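Local atomic coordinates of aerobactin synthase IucC (Klebsiella pneumoniae, PDB entry 6CN7), a protein that probably catalyses the ATP-dependent joining of a second N-acetyl-N-hydroxylysine to citryl-N-acetyl-N-hydroxylysine, the step that completes the siderophore aerobactin. Residues Pro44-Ala52 and Ile62-Ala70; Asp7-Leu15 and Leu105-Arg116. The protein carries 5 engineered substitutions. All blocks are in the same frame, centred on the assembly; numbering follows the deposited sequence.

Contact 1: residues Pro44-Ala52 and Ile62-Ala70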
# COMPACT_ATOMS: atom_id res chain seq x y z
N PRO A 44 -1.58 -8.05 -36.92
CA PRO A 44 -2.78 -7.35 -37.38
C PRO A 44 -2.61 -5.85 -37.21
O PRO A 44 -2.35 -5.35 -36.11
CB PRO A 44 -3.89 -7.90 -36.47
CG PRO A 44 -3.36 -9.20 -35.96
CD PRO A 44 -1.88 -9.02 -35.86
N GLY A 45 -2.74 -5.12 -38.32
CA GLY A 45 -2.69 -3.67 -38.27
C GLY A 45 -1.33 -3.07 -38.01
O GLY A 45 -1.25 -1.89 -37.66
N ALA A 46 -0.25 -3.83 -38.18
CA ALA A 46 1.08 -3.25 -38.05
C ALA A 46 2.11 -4.21 -38.60
O ALA A 46 1.93 -5.43 -38.57
CB ALA A 46 1.40 -2.91 -36.59
N GLN A 47 3.20 -3.65 -39.12
CA GLN A 47 4.34 -4.41 -39.62
C GLN A 47 5.61 -3.83 -39.02
O GLN A 47 5.83 -2.61 -39.08
CB GLN A 47 4.42 -4.36 -41.15
CG GLN A 47 5.68 -5.01 -41.72
CD GLN A 47 5.78 -4.87 -43.22
OE1 GLN A 47 5.84 -3.75 -43.74
NE2 GLN A 47 5.81 -5.99 -43.92
N TRP A 48 6.44 -4.70 -38.46
CA TRP A 48 7.72 -4.32 -37.89
C TRP A 48 8.84 -4.77 -38.82
O TRP A 48 8.90 -5.94 -39.20
CB TRP A 48 7.91 -4.93 -36.50
CG TRP A 48 7.01 -4.32 -35.48
CD1 TRP A 48 5.76 -4.75 -35.13
CD2 TRP A 48 7.28 -3.17 -34.68
NE1 TRP A 48 5.24 -3.93 -34.16
CE2 TRP A 48 6.15 -2.95 -33.87
CE3 TRP A 48 8.37 -2.30 -34.57
CZ2 TRP A 48 6.08 -1.91 -32.95
CZ3 TRP A 48 8.30 -1.26 -33.66
CH2 TRP A 48 7.16 -1.07 -32.87
N ARG A 49 9.70 -3.83 -39.20
CA ARG A 49 10.84 -4.10 -40.06
C ARG A 49 12.12 -3.76 -39.31
O ARG A 49 12.15 -2.84 -38.49
CB ARG A 49 10.76 -3.30 -41.37
CG ARG A 49 9.53 -3.65 -42.20
CD ARG A 49 9.41 -2.82 -43.47
NE ARG A 49 10.49 -3.09 -44.41
CZ ARG A 49 11.50 -2.27 -44.68
NH1 ARG A 49 11.60 -1.09 -44.07
NH2 ARG A 49 12.42 -2.62 -45.56
N PHE A 50 13.17 -4.53 -39.59
CA PHE A 50 14.41 -4.41 -38.82
C PHE A 50 15.47 -5.29 -39.47
O PHE A 50 15.19 -6.09 -40.36
CB PHE A 50 14.20 -4.82 -37.36
CG PHE A 50 13.67 -6.22 -37.20
CD1 PHE A 50 14.54 -7.30 -37.18
CD2 PHE A 50 12.31 -6.45 -37.06
CE1 PHE A 50 14.06 -8.59 -37.03
CE2 PHE A 50 11.83 -7.74 -36.90
CZ PHE A 50 12.70 -8.81 -36.89
N SER A 51 16.70 -5.13 -38.99
CA SER A 51 17.82 -5.98 -39.37
C SER A 51 18.13 -6.91 -38.21
O SER A 51 18.05 -6.51 -37.04
CB SER A 51 19.05 -5.15 -39.72
OG SER A 51 18.77 -4.25 -40.77
N ALA A 52 18.47 -8.16 -38.53
CA ALA A 52 18.74 -9.13 -37.49
C ALA A 52 19.56 -10.27 -38.06
O ALA A 52 19.67 -10.44 -39.27
CB ALA A 52 17.43 -9.67 -36.88
N ILE A 62 18.24 -8.98 -32.81
CA ILE A 62 17.66 -7.81 -33.46
C ILE A 62 18.50 -6.58 -33.15
O ILE A 62 18.85 -6.33 -31.99
CB ILE A 62 16.20 -7.62 -33.02
CG1 ILE A 62 15.35 -8.78 -33.55
CG2 ILE A 62 15.66 -6.26 -33.50
CD1 ILE A 62 13.88 -8.72 -33.16
N ASP A 63 18.83 -5.81 -34.18
CA ASP A 63 19.48 -4.51 -34.01
C ASP A 63 18.40 -3.48 -33.72
O ASP A 63 17.65 -3.08 -34.61
CB ASP A 63 20.28 -4.15 -35.27
CG ASP A 63 21.01 -2.82 -35.13
OD1 ASP A 63 20.78 -2.10 -34.13
OD2 ASP A 63 21.83 -2.51 -36.01
N ALA A 64 18.34 -3.04 -32.46
CA ALA A 64 17.22 -2.20 -32.01
C ALA A 64 17.14 -0.88 -32.77
O ALA A 64 16.06 -0.31 -32.89
CB ALA A 64 17.34 -1.94 -30.51
N GLN A 65 18.27 -0.39 -33.29
CA GLN A 65 18.25 0.90 -33.97
C GLN A 65 17.52 0.83 -35.31
O GLN A 65 16.99 1.84 -35.78
CB GLN A 65 19.67 1.42 -34.18
CG GLN A 65 20.31 1.99 -32.92
CD GLN A 65 19.58 3.22 -32.42
OE1 GLN A 65 19.20 4.10 -33.20
NE2 GLN A 65 19.37 3.29 -31.11
N THR A 66 17.48 -0.35 -35.93
CA THR A 66 16.83 -0.50 -37.23
C THR A 66 15.32 -0.66 -37.14
O THR A 66 14.65 -0.69 -38.18
CB THR A 66 17.42 -1.70 -37.97
OG1 THR A 66 17.08 -2.91 -37.28
CG2 THR A 66 18.94 -1.59 -38.06
N LEU A 67 14.76 -0.78 -35.93
CA LEU A 67 13.34 -1.06 -35.79
C LEU A 67 12.49 0.01 -36.46
O LEU A 67 12.71 1.21 -36.26
CB LEU A 67 12.97 -1.18 -34.31
CG LEU A 67 13.34 -2.50 -33.63
CD1 LEU A 67 13.16 -2.38 -32.12
CD2 LEU A 67 12.49 -3.65 -34.17
N ARG A 68 11.52 -0.43 -37.25
CA ARG A 68 10.57 0.45 -37.92
C ARG A 68 9.18 -0.15 -37.82
O ARG A 68 8.99 -1.35 -38.05
CB ARG A 68 10.92 0.66 -39.40
CG ARG A 68 12.24 1.35 -39.65
CD ARG A 68 12.17 2.82 -39.30
NE ARG A 68 13.39 3.52 -39.68
CZ ARG A 68 14.48 3.60 -38.93
NH1 ARG A 68 14.51 3.04 -37.72
NH2 ARG A 68 15.54 4.25 -39.37
N CYS A 69 8.20 0.69 -37.49
CA CYS A 69 6.78 0.34 -37.58
C CYS A 69 6.12 1.43 -38.42
O CYS A 69 5.45 2.32 -37.88
CB CYS A 69 6.13 0.22 -36.21
SG CYS A 69 4.48 -0.51 -36.25
N ALA A 70 6.31 1.36 -39.73
CA ALA A 70 5.82 2.39 -40.64
C ALA A 70 6.46 3.72 -40.26
O ALA A 70 7.67 3.89 -40.45
CB ALA A 70 4.28 2.45 -40.59
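With SG anti to its backbone N (chi1 -169°), Cys-69 brings the sulfur over the Trp-48 face that its CB already covers, while Thr-66, whose OG1 stands between backbone N and carbonyl carbon (chi1 67°), turns OG1 toward Ser-51 N. The setting is the edge of a four-stranded antiparallel sheet. Ala-52 and Ile-62 form a non-hydrogen-bonded pair where strand 46-54 meets strand 60-62; the chain then leaves through an Asx turn, Gln-65 N to Asp-63 OD1, and returns beside the same strand. There Arg-49 and Arg-68 make a single hydrogen-bonded pair, with Arg-49 N 2.8 Å from Arg-68 O. Between the two pairings Thr-66 OG1 accepts from Ser-51 N at 2.8 Å, almost straight (174°), and donates to Asp-63 O at 2.7 Å, so a hydroxyl bridges the two backbones. Cys-69 CB sits 3.5 Å from the centroid of the Trp-48 six-membered ring; Trp-48 NE1 bonds Gln-82 of helix 76-87. Leu-67 CD2 runs beside Phe-50 CB (3.8 Å). Ile-62 CD1 covers one face of the Phe-50 ring, 4.1 Å from its centroid, and Ala-52 CB lies at that ring's edge.

Contact 2: residues Asp7-Leu15 and Leu105-Arg116; sequences DWDFVNRQL and LLGDLQLLKARR
Trp-8 meets Leu-109 and Leu-105 with the six-membered side of its indole: Leu-109 CD1 lies at the ring edge, near the plane and 4.0 Å from CE3, and Leu-105 CD1 approaches CH2 obliquely. One face of the indole carries Asn-12 ND2, over its centre; the same amide nitrogen donates to Trp-8 O, which also takes Asn-12 N from the opposite face of its carbonyl plane. Asn-12 OD1 accepts from Ala-76 N, so both ends of the amide are engaged and its place over the ring is fixed. Phe-10 has Gln-14 CG over one face and is met obliquely by Leu-112 CD2.

At the far end of the interface Arg-116 grips the carboxylate of Asp-7 end-on, NH2 to OD2 and NH1 to OD1, each oxygen met on its syn side. The two planes are inclined by only 14°, with the nitrogens somewhat out of the carboxylate plane; the NH2-OD2 separation is modelled too short for its exact length to be trusted. Leu-112 CD2 packs against this carboxylate, 3.4 Å from Asp-7 OD1.

The centre belongs to Val-11. With CG1 opposite the backbone N (chi1 176°), that methyl lies against Asp-108 CB and touches Leu-105 CD2, while CG2 reaches Leu-109 CD2 at 3.7 Å. Leu-15 CD2 closes on Leu-105 CD2 (3.5 Å). A water donates to both Val-11 O and Asp-108 OD2; Asp-108 OD1 pairs with Lys-145. Glu-241 of the second subunit packs on Trp-8.

The axes of segments 7-15 and 105-114, within helices 4-25 and 91-114, pass 9.8 Å apart at 119° between their N-to-C directions. Val-11 fits among Leu-105, Asp-108, Leu-109 and Leu-112, and Leu-105 among Trp-8, Val-11, Asn-12 and Leu-15: reciprocal knobs-into-holes packing.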
# COMPACT_ATOMS: atom_id res chain seq x y z
N ASP A 7 17.25 8.82 -23.93
CA ASP A 7 17.20 7.57 -23.16
C ASP A 7 15.85 6.89 -23.30
O ASP A 7 15.77 5.66 -23.34
CB ASP A 7 17.50 7.85 -21.69
CG ASP A 7 18.93 8.31 -21.47
OD1 ASP A 7 19.78 8.08 -22.36
OD2 ASP A 7 19.20 8.91 -20.41
N TRP A 8 14.77 7.67 -23.36
CA TRP A 8 13.43 7.09 -23.48
C TRP A 8 13.29 6.30 -24.77
O TRP A 8 12.63 5.26 -24.80
CB TRP A 8 12.38 8.20 -23.39
CG TRP A 8 10.97 7.71 -23.51
CD1 TRP A 8 10.11 7.95 -24.54
CD2 TRP A 8 10.26 6.90 -22.57
NE1 TRP A 8 8.91 7.34 -24.30
CE2 TRP A 8 8.97 6.69 -23.09
CE3 TRP A 8 10.59 6.33 -21.34
CZ2 TRP A 8 8.01 5.93 -22.43
CZ3 TRP A 8 9.63 5.58 -20.68
CH2 TRP A 8 8.36 5.39 -21.23
N ASP A 9 13.90 6.78 -25.86
CA ASP A 9 13.82 6.06 -27.12
C ASP A 9 14.70 4.82 -27.11
O ASP A 9 14.31 3.77 -27.63
CB ASP A 9 14.22 6.98 -28.28
CG ASP A 9 14.25 6.25 -29.61
OD1 ASP A 9 13.17 5.87 -30.11
OD2 ASP A 9 15.36 6.05 -30.14
N PHE A 10 15.89 4.92 -26.52
CA PHE A 10 16.77 3.76 -26.45
C PHE A 10 16.14 2.63 -25.64
O PHE A 10 16.21 1.47 -26.04
CB PHE A 10 18.12 4.16 -25.85
CG PHE A 10 19.08 3.02 -25.70
CD1 PHE A 10 19.87 2.61 -26.77
CD2 PHE A 10 19.20 2.35 -24.49
CE1 PHE A 10 20.76 1.56 -26.63
CE2 PHE A 10 20.09 1.29 -24.35
CZ PHE A 10 20.87 0.90 -25.43
N VAL A 11 15.52 2.96 -24.51
CA VAL A 11 14.96 1.93 -23.66
C VAL A 11 13.73 1.30 -24.31
O VAL A 11 13.49 0.09 -24.17
CB VAL A 11 14.62 2.51 -22.27
CG1 VAL A 11 13.95 1.47 -21.40
CG2 VAL A 11 15.89 3.00 -21.59
N ASN A 12 12.94 2.09 -25.04
CA ASN A 12 11.79 1.54 -25.73
C ASN A 12 12.21 0.64 -26.89
O ASN A 12 11.61 -0.41 -27.12
CB ASN A 12 10.88 2.66 -26.23
CG ASN A 12 9.78 3.00 -25.24
OD1 ASN A 12 8.74 2.34 -25.18
ND2 ASN A 12 10.00 4.05 -24.45
N ARG A 13 13.25 1.05 -27.63
CA ARG A 13 13.73 0.22 -28.73
C ARG A 13 14.29 -1.10 -28.23
O ARG A 13 13.99 -2.16 -28.79
CB ARG A 13 14.80 0.98 -29.53
CG ARG A 13 14.23 2.08 -30.40
CD ARG A 13 15.27 2.72 -31.29
NE ARG A 13 14.67 3.77 -32.11
CZ ARG A 13 14.17 3.58 -33.33
NH1 ARG A 13 14.20 2.38 -33.90
NH2 ARG A 13 13.64 4.60 -33.99
N GLN A 14 15.10 -1.07 -27.17
CA GLN A 14 15.64 -2.30 -26.62
C GLN A 14 14.53 -3.25 -26.19
O GLN A 14 14.61 -4.46 -26.42
CB GLN A 14 16.57 -1.99 -25.45
CG GLN A 14 17.79 -1.14 -25.80
CD GLN A 14 18.83 -1.88 -26.61
OE1 GLN A 14 19.06 -1.58 -27.78
NE2 GLN A 14 19.48 -2.86 -25.98
N LEU A 15 13.48 -2.71 -25.56
CA LEU A 15 12.41 -3.57 -25.07
C LEU A 15 11.59 -4.14 -26.23
O LEU A 15 11.23 -5.33 -26.22
CB LEU A 15 11.51 -2.81 -24.10
CG LEU A 15 10.36 -3.61 -23.50
CD1 LEU A 15 10.85 -4.89 -22.84
CD2 LEU A 15 9.58 -2.77 -22.49
N LEU A 105 10.38 -0.21 -17.90
CA LEU A 105 11.03 0.94 -18.50
C LEU A 105 11.64 1.85 -17.44
O LEU A 105 12.74 2.39 -17.64
CB LEU A 105 10.04 1.71 -19.37
CG LEU A 105 9.43 0.94 -20.55
CD1 LEU A 105 8.43 1.81 -21.29
CD2 LEU A 105 10.52 0.47 -21.50
N LEU A 106 10.95 2.03 -16.32
CA LEU A 106 11.51 2.81 -15.23
C LEU A 106 12.83 2.21 -14.75
O LEU A 106 13.82 2.92 -14.57
CB LEU A 106 10.51 2.91 -14.08
CG LEU A 106 9.34 3.87 -14.30
CD1 LEU A 106 8.29 3.70 -13.22
CD2 LEU A 106 9.83 5.32 -14.33
N GLY A 107 12.85 0.89 -14.53
CA GLY A 107 14.07 0.24 -14.10
C GLY A 107 15.16 0.30 -15.15
O GLY A 107 16.33 0.52 -14.83
N ASP A 108 14.79 0.11 -16.42
CA ASP A 108 15.78 0.19 -17.49
C ASP A 108 16.35 1.60 -17.60
O ASP A 108 17.53 1.76 -17.94
CB ASP A 108 15.15 -0.25 -18.81
CG ASP A 108 14.79 -1.72 -18.82
OD1 ASP A 108 15.17 -2.44 -17.87
OD2 ASP A 108 14.13 -2.17 -19.78
N LEU A 109 15.54 2.62 -17.33
CA LEU A 109 16.05 3.99 -17.30
C LEU A 109 17.05 4.18 -16.16
O LEU A 109 18.05 4.89 -16.32
CB LEU A 109 14.90 4.98 -17.17
CG LEU A 109 13.99 5.14 -18.40
CD1 LEU A 109 12.72 5.87 -18.02
CD2 LEU A 109 14.72 5.88 -19.51
N GLN A 110 16.78 3.56 -15.01
CA GLN A 110 17.72 3.65 -13.89
C GLN A 110 19.05 2.99 -14.24
O GLN A 110 20.12 3.56 -14.00
CB GLN A 110 17.11 3.00 -12.65
CG GLN A 110 17.98 3.11 -11.41
CD GLN A 110 18.24 4.55 -11.01
OE1 GLN A 110 17.38 5.42 -11.19
NE2 GLN A 110 19.42 4.82 -10.48
N LEU A 111 19.00 1.78 -14.80
CA LEU A 111 20.23 1.09 -15.15
C LEU A 111 21.03 1.87 -16.18
O LEU A 111 22.27 1.92 -16.12
CB LEU A 111 19.91 -0.32 -15.67
CG LEU A 111 19.24 -1.25 -14.65
CD1 LEU A 111 18.81 -2.55 -15.31
CD2 LEU A 111 20.18 -1.53 -13.49
N LEU A 112 20.34 2.49 -17.14
CA LEU A 112 21.03 3.30 -18.14
C LEU A 112 21.75 4.48 -17.50
O LEU A 112 22.89 4.78 -17.85
CB LEU A 112 20.02 3.77 -19.19
CG LEU A 112 20.56 4.46 -20.45
CD1 LEU A 112 21.51 3.54 -21.22
CD2 LEU A 112 19.40 4.87 -21.33
N LYS A 113 21.09 5.15 -16.56
CA LYS A 113 21.72 6.28 -15.88
C LYS A 113 22.87 5.82 -14.99
O LYS A 113 23.93 6.45 -14.97
CB LYS A 113 20.68 7.03 -15.04
N ALA A 114 22.69 4.72 -14.26
CA ALA A 114 23.70 4.27 -13.31
C ALA A 114 24.91 3.63 -13.98
O ALA A 114 25.98 3.58 -13.37
CB ALA A 114 23.09 3.27 -12.32
N ARG A 115 24.77 3.15 -15.22
CA ARG A 115 25.85 2.47 -15.92
C ARG A 115 26.51 3.35 -16.97
O ARG A 115 27.28 2.85 -17.79
CB ARG A 115 25.32 1.18 -16.56
CG ARG A 115 24.96 0.11 -15.54
CD ARG A 115 24.16 -1.03 -16.15
NE ARG A 115 24.87 -1.70 -17.23
CZ ARG A 115 24.57 -2.90 -17.70
NH1 ARG A 115 25.27 -3.42 -18.69
NH2 ARG A 115 23.56 -3.59 -17.18
N ARG A 116 26.25 4.66 -16.95
CA ARG A 116 26.79 5.55 -17.97
C ARG A 116 28.28 5.80 -17.75
O ARG A 116 28.75 5.88 -16.61
CB ARG A 116 26.04 6.88 -17.98
CG ARG A 116 25.56 7.28 -19.37
CD ARG A 116 25.07 8.72 -19.41
NE ARG A 116 23.69 8.85 -18.94
CZ ARG A 116 22.62 8.59 -19.68
NH1 ARG A 116 22.75 8.16 -20.93
NH2 ARG A 116 21.41 8.74 -19.16
O HOH W 1 14.76 -1.48 -22.21

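From the N terminus, helix 4-25 comes first and supplies residues 7-15 of contact 2. The chain then builds the small antiparallel sheet, where contact 1 closes a short loop of nine residues between 44-52 and 62-70, and passes through helix 76-87 into helix 91-114. Only there, with 105-116, is contact 2 closed, across 89 intervening residues, so contact 1 is nested inside it. Their centres lie about 19 Å apart, yet they touch: Arg-13 NH1 reaches Leu-67 O at 3.0 Å, probably a hydrogen bond, and Gln-14 OE1 packs on Ala-64 CB. Helix 4-25 thus joins the sheet's edge to helix 91-114.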